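Local atomic coordinates of molybdenum-binding-protein (Azotobacter vinelandii, PDB entry 1H9M), a protein that binds molybdate in the cytoplasm, holding the oxyanion at sites that include subunit interfaces of a trimer, and probably serves in molybdenum homeostasis. Residues P65-M70 / T108-M113; I83-V88 / S129-I134; L38-T43 / S137-G142; N10-T15 / I30-G35. One frame throughout, in Å; residues are numbered along the deposited sequence. Where two conformers were deposited one is given.

Interaction 1: P65-M70 / T108-M113; sequences PWVLLM and TEITSM
The flat carbonyl group of Val67 meets Ser112 from above: OG stands 46° out of the carbonyl plane and donates a hydrogen bond to Val67 O at 2.8 Å. Ser112 OG can approach this way because it lies anti to its own backbone N (chi1 163°), in a side chain whose CB already faces residues 65-70. The puckered Pro65 ring is met near its nitrogen, where Met113 CB lies 3.9 Å from Pro65 N; the rest of the bent methionine chain leads away. Apolar atoms crowd round the serine. Val67 CG1 touches Ser112 CB at 3.7 Å and reaches Ile110 CD1 at 4.1 Å, while Val67 CG2 comes within 3.8 Å of Thr111 O. Leu69 CG lies 3.7 Å from Ser112 OG, so the hydroxyl is bonded inside a hydrocarbon setting, and every residue that touches here is buried. Molybdate ions touch Pro65 and Met113, and Pro65 O accepts a hydrogen bond from Trp66 NE1 of the second subunit. Strands 68-70 and 109-115 are the two outermost strands of one five-stranded antiparallel sheet, and the touching parts run 112° apart. Residues 65-70 meet strand 109-115 by side-chain packing and a side-chain-to-backbone bond, without a beta ladder between these segments; this is consistent with closure of a small OB-like barrel, as expected of a TOBE domain.

Interaction 2: I83-V88 / S129-I134; sequences ILTGTV and SASAVI
Thr85 and Ser131 face each other on antiparallel strands, and the threonine can be traced atom by atom. Its CB lies 3.5 Å from Ser131 OG. From there the side chain forks: OG1, anti to the carbonyl carbon (chi1 -57°), forms a 2.7 Å hydrogen bond with Ser131 OG, in which either hydroxyl could be the donor. The other branch, the methyl Thr85 CG2, lies near the same serine hydroxyl and is 3.8 Å from Ala130 O. Ser131 has the same first torsion, which brings the two hydroxyls together across a non-hydrogen-bonded pair. On the same face Ile83 CG2 rests against Ser131 CB at 3.8 Å, and its other branch, through CG1, approaches Val133 CG2. The face bearing Leu84, Ala130 and Ala132 is buried; Leu84 CB meets Ala132 CB there in a looser contact.

The backbone evidence for the ladder is reciprocal bonding in two hydrogen-bonded pairs. Ala132 N donates to Leu84 O at 2.7 Å, and Leu84 N returns a bond to Ala132 O. Gly86 N donates to Ala130 O with the donor almost collinear with the carbonyl (170°), whereas Ala130 N approaches Gly86 O 37° above its plane. Strand 129-134 also bonds on its other side to strand 68-70, through Ser131 to Met70 and Val133 to Leu68. The chemistry thus differs by face: that of Thr85 and Ser131 mixes a hydroxyl pair with the apolar contact of Ile83 and Val133, whereas that of Leu84, Ala130 and Ala132 is apolar, and main-chain bonds fix the register.

Interaction 3: L38-T43 / S137-G142; sequences LAAVVT and SNVILG. With MOO (molybdate ion), chain F.
A molybdate site at a subunit interface occupies one end of this contact, beside a hydrophobic junction within the OB-like fold of the TOBE family. The touching parts of segments 38-43 and 137-142 run 85° apart, and apolar side chains make most of the junction. Ala40 CB is its centre: it lies 3.7 Å from Val139 CB and 4.0 Å from Leu141 CD2, so the small methyl is touched by two larger residues that both turn toward it. Val42 CG1, anti to the carbonyl carbon (chi1 -72°), extends the patch to Leu141 CG at 4.3 Å and also lies 3.5 Å from molybdate O2, thereby joining core to pocket. The molybdate site is completed by Ser46 OG and, on the third subunit, by Ser79, Arg81, Lys135 and Ala136; the same Lys135 NZ of that subunit also bonds to Val139 O. Thr43 is the N-cap of helix 44-49, with OG1 accepting from Ser46 N, an interaction consistent with orienting the hydroxyl toward the ligand. Both donors of Thr43 converge on one oxygen: N reaches molybdate O4 at 2.8 Å with an angle of 155° at hydrogen, and OG1 donates to the same O4 at 2.7 Å.

Interaction 4: N10-T15 / I30-G35; sequences NVFKGT and ILLGGG
Thr15 O accepts the shortest polar bond here, from Leu31 N at 2.7 Å and with a nearly straight 171° at hydrogen. A CA-H...O contact from Ile30 CA, 3.4 Å from Thr15 O, adds to the grip on that oxygen. The return bond, Thr15 N to Leu31 O at 3.0 Å, makes Thr15 and Leu31 a hydrogen-bonded antiparallel pair, and their side chains run alongside one another from the same face of the sheet. Gly14 and Leu32 form the next, non-hydrogen-bonded pair, with CA atoms 4.4 Å apart. The glycine comes up close to the partner strand, its CA 3.3 Å from Leu31 O. Past this point the strands splay, as their 124° axis angle indicates: the bond from Gly33 N to Lys13 O stretches to 3.3 Å and is less straight. Leu32 reaches back toward strand 10-15, with CG anti to its carbonyl carbon (chi1 -60°), bringing CD2 to 4.1 Å from Phe12 CB. The pairing joins the two strands of the hairpin 10-21 and 25-32. In their antiparallel sheet, strand 57-62 flanks 10-21, bonding to Asn10, Phe12 and Gly14, while strand 37-43 flanks 25-32.

Interactions 1 and 2 belong to one sheet: Met70 N lies 2.7 Å from Ser131 O, and Ile110 CD1 packs on Ile134 CD1 at 3.5 Å. Interactions 3 and 4 share the other, with Leu38 N 2.8 Å from Ile30 O and Leu141 CD2 3.5 Å from Ile30 CD1. The two halves meet where Asn10 OD1 of interaction 4 takes a probable hydrogen bond from Thr111 N of interaction 1, and where Trp66 CH2 packs on Ile140 CD1 of interaction 3 at 3.8 Å. Interactions 1 and 3 touch molybdate directly, whereas in interactions 2 and 4 the side chains of Val133 and Phe12 lie about 8 and 10 Å from an ion.

Interaction 1: P65-M70 / T108-M113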
loop_
_atom_site.group_PDB
_atom_site.type_symbol
_atom_site.label_atom_id
_atom_site.label_comp_id
_atom_site.label_asym_id
_atom_site.label_seq_id
_atom_site.Cartn_x
_atom_site.Cartn_y
_atom_site.Cartn_z
ATOM N N PRO A 65 2.700 -5.486 6.024
ATOM C CA PRO A 65 1.633 -4.513 6.181
ATOM C C PRO A 65 0.700 -4.346 5.039
ATOM O O PRO A 65 -0.363 -3.642 5.161
ATOM C CB PRO A 65 2.313 -3.153 6.508
ATOM C CG PRO A 65 3.673 -3.401 5.986
ATOM C CD PRO A 65 4.072 -4.856 6.104
ATOM N N TRP A 66 0.860 -5.005 3.880
ATOM C CA TRP A 66 -0.047 -4.970 2.809
ATOM C C TRP A 66 -1.068 -6.154 2.835
ATOM O O TRP A 66 -2.008 -6.168 2.066
ATOM C CB TRP A 66 0.769 -5.032 1.524
ATOM C CG TRP A 66 1.881 -3.998 1.400
ATOM C CD1 TRP A 66 2.211 -2.941 2.243
ATOM C CD2 TRP A 66 2.816 -3.923 0.320
ATOM N NE1 TRP A 66 3.302 -2.242 1.745
ATOM C CE2 TRP A 66 3.684 -2.829 0.531
ATOM C CE3 TRP A 66 3.024 -4.763 -0.773
ATOM C CZ2 TRP A 66 4.747 -2.558 -0.345
ATOM C CZ3 TRP A 66 4.038 -4.442 -1.639
ATOM C CH2 TRP A 66 4.927 -3.343 -1.453
ATOM N N VAL A 67 -0.918 -7.030 3.834
ATOM C CA VAL A 67 -1.844 -8.206 3.875
ATOM C C VAL A 67 -2.917 -8.031 4.914
ATOM O O VAL A 67 -2.544 -7.773 6.092
ATOM C CB VAL A 67 -0.968 -9.469 4.202
ATOM C CG1 VAL A 67 -1.883 -10.688 4.253
ATOM C CG2 VAL A 67 0.165 -9.642 3.173
ATOM N N LEU A 68 -4.175 -8.099 4.475
ATOM C CA LEU A 68 -5.223 -8.019 5.505
ATOM C C LEU A 68 -5.518 -9.491 5.960
ATOM O O LEU A 68 -5.207 -10.396 5.215
ATOM C CB LEU A 68 -6.490 -7.531 4.866
ATOM C CG LEU A 68 -6.458 -6.051 4.441
ATOM C CD1 LEU A 68 -5.574 -5.825 3.228
ATOM C CD2 LEU A 68 -7.901 -5.708 4.037
ATOM N N LEU A 69 -6.082 -9.591 7.158
ATOM C CA LEU A 69 -6.536 -10.925 7.597
ATOM C C LEU A 69 -8.052 -10.951 7.759
ATOM O O LEU A 69 -8.606 -9.966 8.239
ATOM C CB LEU A 69 -5.905 -11.372 8.919
ATOM C CG LEU A 69 -4.374 -11.607 8.791
ATOM C CD1 LEU A 69 -3.843 -11.838 10.242
ATOM C CD2 LEU A 69 -4.023 -12.789 7.942
ATOM N N MET A 70 -8.699 -12.039 7.337
ATOM C CA MET A 70 -10.158 -12.029 7.517
ATOM C C MET A 70 -10.586 -13.379 8.142
ATOM O O MET A 70 -10.002 -14.358 7.711
ATOM C CB MET A 70 -10.848 -11.715 6.194
ATOM C CG MET A 70 -12.375 -11.870 6.165
ATOM S SD MET A 70 -12.961 -11.374 4.510
ATOM C CE MET A 70 -12.295 -12.607 3.511
ATOM N N THR A 108 2.767 -23.404 2.049
ATOM C CA THR A 108 3.230 -22.041 1.806
ATOM C C THR A 108 2.820 -21.193 3.008
ATOM O O THR A 108 1.681 -21.378 3.466
ATOM C CB THR A 108 2.631 -21.501 0.506
ATOM O OG1 THR A 108 3.097 -22.330 -0.569
ATOM C CG2 THR A 108 3.000 -20.049 0.294
ATOM N N GLU A 109 3.691 -20.342 3.519
ATOM C CA GLU A 109 3.334 -19.499 4.668
ATOM C C GLU A 109 3.057 -18.056 4.195
ATOM O O GLU A 109 3.773 -17.671 3.276
ATOM C CB GLU A 109 4.521 -19.365 5.619
ATOM C CG GLU A 109 4.911 -20.600 6.400
ATOM C CD GLU A 109 6.050 -20.325 7.363
ATOM O OE1 GLU A 109 6.483 -19.162 7.520
ATOM O OE2 GLU A 109 6.515 -21.292 8.004
ATOM N N ILE A 110 2.217 -17.293 4.901
ATOM C CA ILE A 110 2.087 -15.873 4.480
ATOM C C ILE A 110 2.080 -15.060 5.761
ATOM O O ILE A 110 1.489 -15.543 6.723
ATOM C CB ILE A 110 0.821 -15.569 3.662
ATOM C CG1 ILE A 110 0.671 -14.059 3.358
ATOM C CG2 ILE A 110 -0.420 -16.037 4.364
ATOM C CD1 ILE A 110 -0.044 -13.697 2.079
ATOM N N THR A 111 2.820 -13.944 5.831
ATOM C CA THR A 111 2.865 -13.195 7.068
ATOM C C THR A 111 2.142 -11.854 6.836
ATOM O O THR A 111 2.350 -11.186 5.813
ATOM C CB THR A 111 4.334 -12.952 7.405
ATOM O OG1 THR A 111 4.961 -14.268 7.574
ATOM C CG2 THR A 111 4.535 -12.142 8.670
ATOM N N SER A 112 1.432 -11.453 7.863
ATOM C CA SER A 112 0.684 -10.180 7.809
ATOM C C SER A 112 1.033 -9.373 9.030
ATOM O O SER A 112 1.367 -9.934 10.111
ATOM C CB SER A 112 -0.832 -10.494 7.808
ATOM O OG SER A 112 -1.555 -9.344 8.154
ATOM N N MET A 113 1.095 -8.046 8.948
ATOM C CA MET A 113 1.280 -7.160 10.093
ATOM C C MET A 113 -0.080 -6.502 10.368
ATOM O O MET A 113 -0.510 -5.840 9.437
ATOM C CB MET A 113 2.384 -6.141 9.883
ATOM C CG MET A 113 2.705 -5.225 11.080
ATOM S SD MET A 113 3.510 -6.128 12.394
ATOM C CE MET A 113 5.125 -6.466 11.740
#

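Interaction 2: I83-V88 / S129-I134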
loop_
_atom_site.group_PDB
_atom_site.type_symbol
_atom_site.label_atom_id
_atom_site.label_comp_id
_atom_site.label_asym_id
_atom_site.label_seq_id
_atom_site.Cartn_x
_atom_site.Cartn_y
_atom_site.Cartn_z
ATOM N N ILE A 83 -7.222 -14.033 -2.250
ATOM C CA ILE A 83 -7.743 -14.437 -0.938
ATOM C C ILE A 83 -7.174 -15.850 -0.688
ATOM O O ILE A 83 -7.235 -16.741 -1.556
ATOM C CB ILE A 83 -9.258 -14.350 -0.787
ATOM C CG1 ILE A 83 -9.794 -12.923 -1.034
ATOM C CG2 ILE A 83 -9.673 -14.839 0.602
ATOM C CD1 ILE A 83 -11.286 -12.758 -1.155
ATOM N N LEU A 84 -6.307 -15.991 0.313
ATOM C CA LEU A 84 -5.531 -17.224 0.505
ATOM C C LEU A 84 -5.903 -17.737 1.891
ATOM O O LEU A 84 -5.739 -17.027 2.863
ATOM C CB LEU A 84 -4.031 -16.977 0.377
ATOM C CG LEU A 84 -3.502 -16.376 -0.926
ATOM C CD1 LEU A 84 -1.991 -16.177 -0.893
ATOM C CD2 LEU A 84 -3.859 -17.280 -2.099
ATOM N N THR A 85 -6.530 -18.925 1.980
ATOM C CA THR A 85 -7.055 -19.381 3.259
ATOM C C THR A 85 -6.201 -20.469 3.899
ATOM O O THR A 85 -5.513 -21.256 3.255
ATOM C CB THR A 85 -8.513 -19.842 3.081
ATOM O OG1 THR A 85 -9.256 -18.741 2.525
ATOM C CG2 THR A 85 -9.161 -20.233 4.397
ATOM N N GLY A 86 -6.074 -20.332 5.214
ATOM C CA GLY A 86 -5.204 -21.278 5.934
ATOM C C GLY A 86 -5.509 -21.216 7.424
ATOM O O GLY A 86 -6.610 -20.900 7.860
ATOM N N THR A 87 -4.473 -21.499 8.168
ATOM C CA THR A 87 -4.443 -21.580 9.622
ATOM C C THR A 87 -3.310 -20.767 10.268
ATOM O O THR A 87 -2.184 -20.855 9.800
ATOM C CB THR A 87 -4.448 -23.042 10.112
ATOM O OG1 THR A 87 -4.561 -23.051 11.528
ATOM C CG2 THR A 87 -3.190 -23.756 9.676
ATOM N N VAL A 88 -3.652 -20.041 11.312
ATOM C CA VAL A 88 -2.639 -19.276 12.019
ATOM C C VAL A 88 -1.561 -20.201 12.552
ATOM O O VAL A 88 -1.900 -21.252 13.157
ATOM C CB VAL A 88 -3.208 -18.437 13.157
ATOM C CG1 VAL A 88 -2.064 -17.780 13.949
ATOM C CG2 VAL A 88 -4.218 -17.415 12.647
ATOM N N SER A 129 -8.503 -20.596 11.911
ATOM C CA SER A 129 -8.708 -20.452 10.482
ATOM C C SER A 129 -8.695 -18.916 10.176
ATOM O O SER A 129 -9.461 -18.213 10.806
ATOM C CB SER A 129 -10.074 -20.904 9.936
ATOM O OG SER A 129 -10.502 -22.053 10.629
ATOM N N ALA A 130 -8.046 -18.643 9.073
ATOM C CA ALA A 130 -8.138 -17.203 8.649
ATOM C C ALA A 130 -7.680 -17.111 7.214
ATOM O O ALA A 130 -7.077 -18.015 6.679
ATOM C CB ALA A 130 -7.235 -16.354 9.536
ATOM N N SER A 131 -8.108 -16.026 6.530
ATOM C CA SER A 131 -7.677 -15.837 5.138
ATOM C C SER A 131 -6.809 -14.533 5.025
ATOM O O SER A 131 -7.148 -13.603 5.749
ATOM C CB SER A 131 -8.876 -15.585 4.234
ATOM O OG SER A 131 -9.755 -16.727 4.241
ATOM N N ALA A 132 -5.822 -14.674 4.149
ATOM C CA ALA A 132 -4.968 -13.470 3.907
ATOM C C ALA A 132 -5.618 -12.825 2.684
ATOM O O ALA A 132 -5.914 -13.515 1.724
ATOM C CB ALA A 132 -3.562 -13.904 3.590
ATOM N N VAL A 133 -5.791 -11.502 2.749
ATOM C CA VAL A 133 -6.429 -10.761 1.640
ATOM C C VAL A 133 -5.442 -9.731 1.112
ATOM O O VAL A 133 -4.938 -8.953 1.914
ATOM C CB VAL A 133 -7.707 -10.061 2.151
ATOM C CG1 VAL A 133 -8.302 -9.186 1.067
ATOM C CG2 VAL A 133 -8.737 -11.089 2.619
ATOM N N ILE A 134 -5.160 -9.798 -0.206
ATOM C CA ILE A 134 -4.154 -8.851 -0.764
ATOM C C ILE A 134 -4.695 -8.268 -2.065
ATOM O O ILE A 134 -5.207 -8.926 -2.956
ATOM C CB ILE A 134 -2.872 -9.615 -1.118
ATOM C CG1 ILE A 134 -2.377 -10.462 0.057
ATOM C CG2 ILE A 134 -1.747 -8.665 -1.563
ATOM C CD1 ILE A 134 -1.301 -11.460 -0.295
#

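Interaction 3: L38-T43 / S137-G142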
loop_
_atom_site.group_PDB
_atom_site.type_symbol
_atom_site.label_atom_id
_atom_site.label_comp_id
_atom_site.label_asym_id
_atom_site.label_seq_id
_atom_site.Cartn_x
_atom_site.Cartn_y
_atom_site.Cartn_z
ATOM N N LEU A 38 -2.816 -16.010 -7.858
ATOM C CA LEU A 38 -2.739 -14.584 -7.454
ATOM C C LEU A 38 -2.992 -13.708 -8.645
ATOM O O LEU A 38 -2.817 -14.077 -9.813
ATOM C CB LEU A 38 -1.336 -14.285 -6.939
ATOM C CG LEU A 38 -0.869 -14.632 -5.535
ATOM C CD1 LEU A 38 0.540 -14.048 -5.379
ATOM C CD2 LEU A 38 -1.772 -14.125 -4.429
ATOM N N ALA A 39 -3.524 -12.450 -8.418
ATOM C CA ALA A 39 -3.468 -11.514 -9.538
ATOM C C ALA A 39 -2.596 -10.295 -9.093
ATOM O O ALA A 39 -2.795 -9.897 -7.945
ATOM C CB ALA A 39 -4.887 -11.046 -9.867
ATOM N N ALA A 40 -1.856 -9.768 -10.023
ATOM C CA ALA A 40 -1.087 -8.583 -9.728
ATOM C C ALA A 40 -1.297 -7.518 -10.772
ATOM O O ALA A 40 -1.601 -7.816 -11.920
ATOM C CB ALA A 40 0.407 -8.824 -9.630
ATOM N N VAL A 41 -1.291 -6.249 -10.348
ATOM C CA VAL A 41 -1.294 -5.142 -11.296
ATOM C C VAL A 41 0.117 -4.381 -10.915
ATOM O O VAL A 41 0.272 -3.967 -10.353
ATOM C CB VAL A 41 -2.413 -4.140 -11.002
ATOM C CG1 VAL A 41 -2.397 -2.994 -12.026
ATOM C CG2 VAL A 41 -3.772 -4.848 -11.297
ATOM N N VAL A 42 0.689 -4.377 -12.368
ATOM C CA VAL A 42 2.018 -3.684 -12.380
ATOM C C VAL A 42 1.978 -2.697 -13.582
ATOM O O VAL A 42 1.059 -2.801 -14.397
ATOM C CB VAL A 42 3.175 -4.687 -12.679
ATOM C CG1 VAL A 42 3.310 -5.512 -11.408
ATOM C CG2 VAL A 42 3.022 -5.572 -13.916
ATOM N N THR A 43 2.925 -1.768 -13.684
ATOM C CA THR A 43 2.884 -0.890 -14.886
ATOM C C THR A 43 3.150 -1.719 -16.142
ATOM O O THR A 43 3.837 -2.727 -16.108
ATOM C CB THR A 43 3.905 0.205 -14.830
ATOM O OG1 THR A 43 5.291 -0.311 -14.688
ATOM C CG2 THR A 43 3.641 1.097 -13.601
ATOM N N SER A 137 -3.028 -4.530 -6.628
ATOM C CA SER A 137 -2.068 -3.457 -6.806
ATOM C C SER A 137 -0.987 -3.435 -5.749
ATOM O O SER A 137 -0.081 -2.567 -5.844
ATOM C CB SER A 137 -2.837 -2.116 -6.890
ATOM O OG SER A 137 -3.596 -1.963 -5.712
ATOM N N ASN A 138 -1.022 -4.347 -4.791
ATOM C CA ASN A 138 0.011 -4.393 -3.737
ATOM C C ASN A 138 0.936 -5.606 -3.947
ATOM O O ASN A 138 1.392 -6.226 -2.987
ATOM C CB ASN A 138 -0.632 -4.540 -2.378
ATOM C CG ASN A 138 -1.364 -3.226 -2.031
ATOM O OD1 ASN A 138 -2.438 -3.363 -1.429
ATOM N ND2 ASN A 138 -0.781 -2.106 -2.435
ATOM N N VAL A 139 0.965 -6.126 -5.187
ATOM C CA VAL A 139 1.878 -7.236 -5.430
ATOM C C VAL A 139 3.018 -6.859 -6.353
ATOM O O VAL A 139 2.723 -6.434 -7.512
ATOM C CB VAL A 139 1.110 -8.415 -6.034
ATOM C CG1 VAL A 139 2.047 -9.644 -6.268
ATOM C CG2 VAL A 139 -0.047 -8.875 -5.127
ATOM N N ILE A 140 4.243 -7.023 -5.901
ATOM C CA ILE A 140 5.387 -6.745 -6.795
ATOM C C ILE A 140 5.762 -8.077 -7.433
ATOM O O ILE A 140 5.668 -9.147 -6.847
ATOM C CB ILE A 140 6.516 -6.186 -5.932
ATOM C CG1 ILE A 140 6.191 -4.736 -5.550
ATOM C CG2 ILE A 140 7.839 -6.271 -6.731
ATOM C CD1 ILE A 140 7.119 -4.259 -4.382
ATOM N N LEU A 141 6.148 -8.012 -8.758
ATOM C CA LEU A 141 6.564 -9.302 -9.331
ATOM C C LEU A 141 8.059 -9.222 -9.604
ATOM O O LEU A 141 8.685 -8.188 -9.782
ATOM C CB LEU A 141 5.928 -9.434 -10.734
ATOM C CG LEU A 141 4.401 -9.590 -10.608
ATOM C CD1 LEU A 141 3.815 -9.741 -12.071
ATOM C CD2 LEU A 141 3.964 -10.704 -9.706
ATOM N N GLY A 142 8.642 -10.458 -9.585
ATOM C CA GLY A 142 10.086 -10.518 -9.886
ATOM C C GLY A 142 10.397 -11.680 -10.859
ATOM O O GLY A 142 9.617 -12.607 -10.933
HETATM MO MO MOO F . 5.229 -1.556 -10.551
HETATM O O1 MOO F . 6.192 -0.290 -9.840
HETATM O O2 MOO F . 5.323 -3.141 -9.739
HETATM O O3 MOO F . 3.496 -1.116 -10.318
HETATM O O4 MOO F . 5.367 -1.679 -12.331
#

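Interaction 4: N10-T15 / I30-G35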
loop_
_atom_site.group_PDB
_atom_site.type_symbol
_atom_site.label_atom_id
_atom_site.label_comp_id
_atom_site.label_asym_id
_atom_site.label_seq_id
_atom_site.Cartn_x
_atom_site.Cartn_y
_atom_site.Cartn_z
ATOM N N ASN A 10 6.861 -11.892 2.450
ATOM C CA ASN A 10 6.235 -12.858 1.543
ATOM C C ASN A 10 6.866 -12.817 0.187
ATOM O O ASN A 10 6.751 -11.830 -0.550
ATOM C CB ASN A 10 4.749 -12.428 1.421
ATOM C CG ASN A 10 4.142 -12.411 2.835
ATOM O OD1 ASN A 10 4.227 -13.421 3.558
ATOM N ND2 ASN A 10 3.673 -11.238 3.226
ATOM N N VAL A 11 7.495 -13.974 -0.191
ATOM C CA VAL A 11 8.099 -14.055 -1.536
ATOM C C VAL A 11 7.619 -15.410 -2.084
ATOM O O VAL A 11 8.071 -16.423 -1.552
ATOM C CB VAL A 11 9.632 -13.955 -1.542
ATOM C CG1 VAL A 11 10.156 -14.144 -2.990
ATOM C CG2 VAL A 11 10.126 -12.586 -1.058
ATOM N N PHE A 12 6.647 -15.397 -2.974
ATOM C CA PHE A 12 6.039 -16.619 -3.475
ATOM C C PHE A 12 6.553 -16.946 -4.877
ATOM O O PHE A 12 6.486 -16.118 -5.778
ATOM C CB PHE A 12 4.538 -16.521 -3.535
ATOM C CG PHE A 12 3.830 -16.026 -2.303
ATOM C CD1 PHE A 12 3.357 -14.738 -2.234
ATOM C CD2 PHE A 12 3.588 -16.884 -1.236
ATOM C CE1 PHE A 12 2.675 -14.291 -1.121
ATOM C CE2 PHE A 12 2.913 -16.434 -0.108
ATOM C CZ PHE A 12 2.449 -15.143 -0.057
ATOM N N LYS A 13 6.865 -18.228 -5.119
ATOM C CA LYS A 13 7.231 -18.627 -6.478
ATOM C C LYS A 13 6.036 -19.120 -7.269
ATOM O O LYS A 13 5.114 -19.756 -6.768
ATOM C CB LYS A 13 8.289 -19.749 -6.412
ATOM C CG LYS A 13 9.645 -19.280 -5.907
ATOM C CD LYS A 13 10.639 -20.423 -5.814
ATOM C CE LYS A 13 11.840 -20.091 -4.937
ATOM N NZ LYS A 13 12.710 -21.294 -4.745
ATOM N N GLY A 14 6.031 -18.758 -8.556
ATOM C CA GLY A 14 4.925 -19.195 -9.397
ATOM C C GLY A 14 5.173 -19.018 -10.868
ATOM O O GLY A 14 6.268 -18.685 -11.303
ATOM N N THR A 15 4.115 -19.256 -11.650
ATOM C CA THR A 15 4.188 -19.092 -13.094
ATOM C C THR A 15 3.008 -18.251 -13.618
ATOM O O THR A 15 1.870 -18.430 -13.146
ATOM C CB THR A 15 4.139 -20.371 -13.984
ATOM O OG1 THR A 15 2.964 -21.078 -13.561
ATOM C CG2 THR A 15 5.339 -21.260 -13.654
ATOM N N ILE A 30 -1.250 -15.296 -11.905
ATOM C CA ILE A 30 -0.163 -16.190 -11.541
ATOM C C ILE A 30 -0.688 -17.413 -10.854
ATOM O O ILE A 30 -1.532 -17.409 -9.979
ATOM C CB ILE A 30 0.849 -15.517 -10.598
ATOM C CG1 ILE A 30 1.564 -14.351 -11.417
ATOM C CG2 ILE A 30 1.957 -16.387 -10.081
ATOM C CD1 ILE A 30 1.800 -13.332 -10.310
ATOM N N LEU A 31 -0.085 -18.587 -11.254
ATOM C CA LEU A 31 -0.486 -19.808 -10.532
ATOM C C LEU A 31 0.646 -20.103 -9.577
ATOM O O LEU A 31 1.827 -20.181 -9.959
ATOM C CB LEU A 31 -0.677 -20.953 -11.541
ATOM C CG LEU A 31 -0.978 -22.310 -10.879
ATOM C CD1 LEU A 31 -2.391 -22.322 -10.339
ATOM C CD2 LEU A 31 -0.798 -23.397 -11.965
ATOM N N LEU A 32 0.304 -20.226 -8.301
ATOM C CA LEU A 32 1.316 -20.470 -7.297
ATOM C C LEU A 32 1.665 -21.955 -7.274
ATOM O O LEU A 32 0.886 -22.803 -7.665
ATOM C CB LEU A 32 0.986 -20.009 -5.877
ATOM C CG LEU A 32 0.731 -18.473 -5.879
ATOM C CD1 LEU A 32 0.454 -18.084 -4.431
ATOM C CD2 LEU A 32 1.936 -17.731 -6.428
ATOM N N GLY A 33 2.845 -22.138 -6.725
ATOM C CA GLY A 33 3.542 -23.398 -6.611
ATOM C C GLY A 33 2.653 -24.514 -6.098
ATOM O O GLY A 33 2.858 -25.691 -6.403
ATOM N N GLY A 34 1.717 -24.177 -5.220
ATOM C CA GLY A 34 0.716 -25.112 -4.728
ATOM C C GLY A 34 -0.620 -24.424 -5.003
ATOM O O GLY A 34 -0.801 -23.269 -4.603
ATOM N N GLY A 35 -1.476 -25.055 -5.775
ATOM C CA GLY A 35 -2.772 -24.672 -6.213
ATOM C C GLY A 35 -3.316 -23.264 -6.267
ATOM O O GLY A 35 -4.297 -22.941 -6.958
#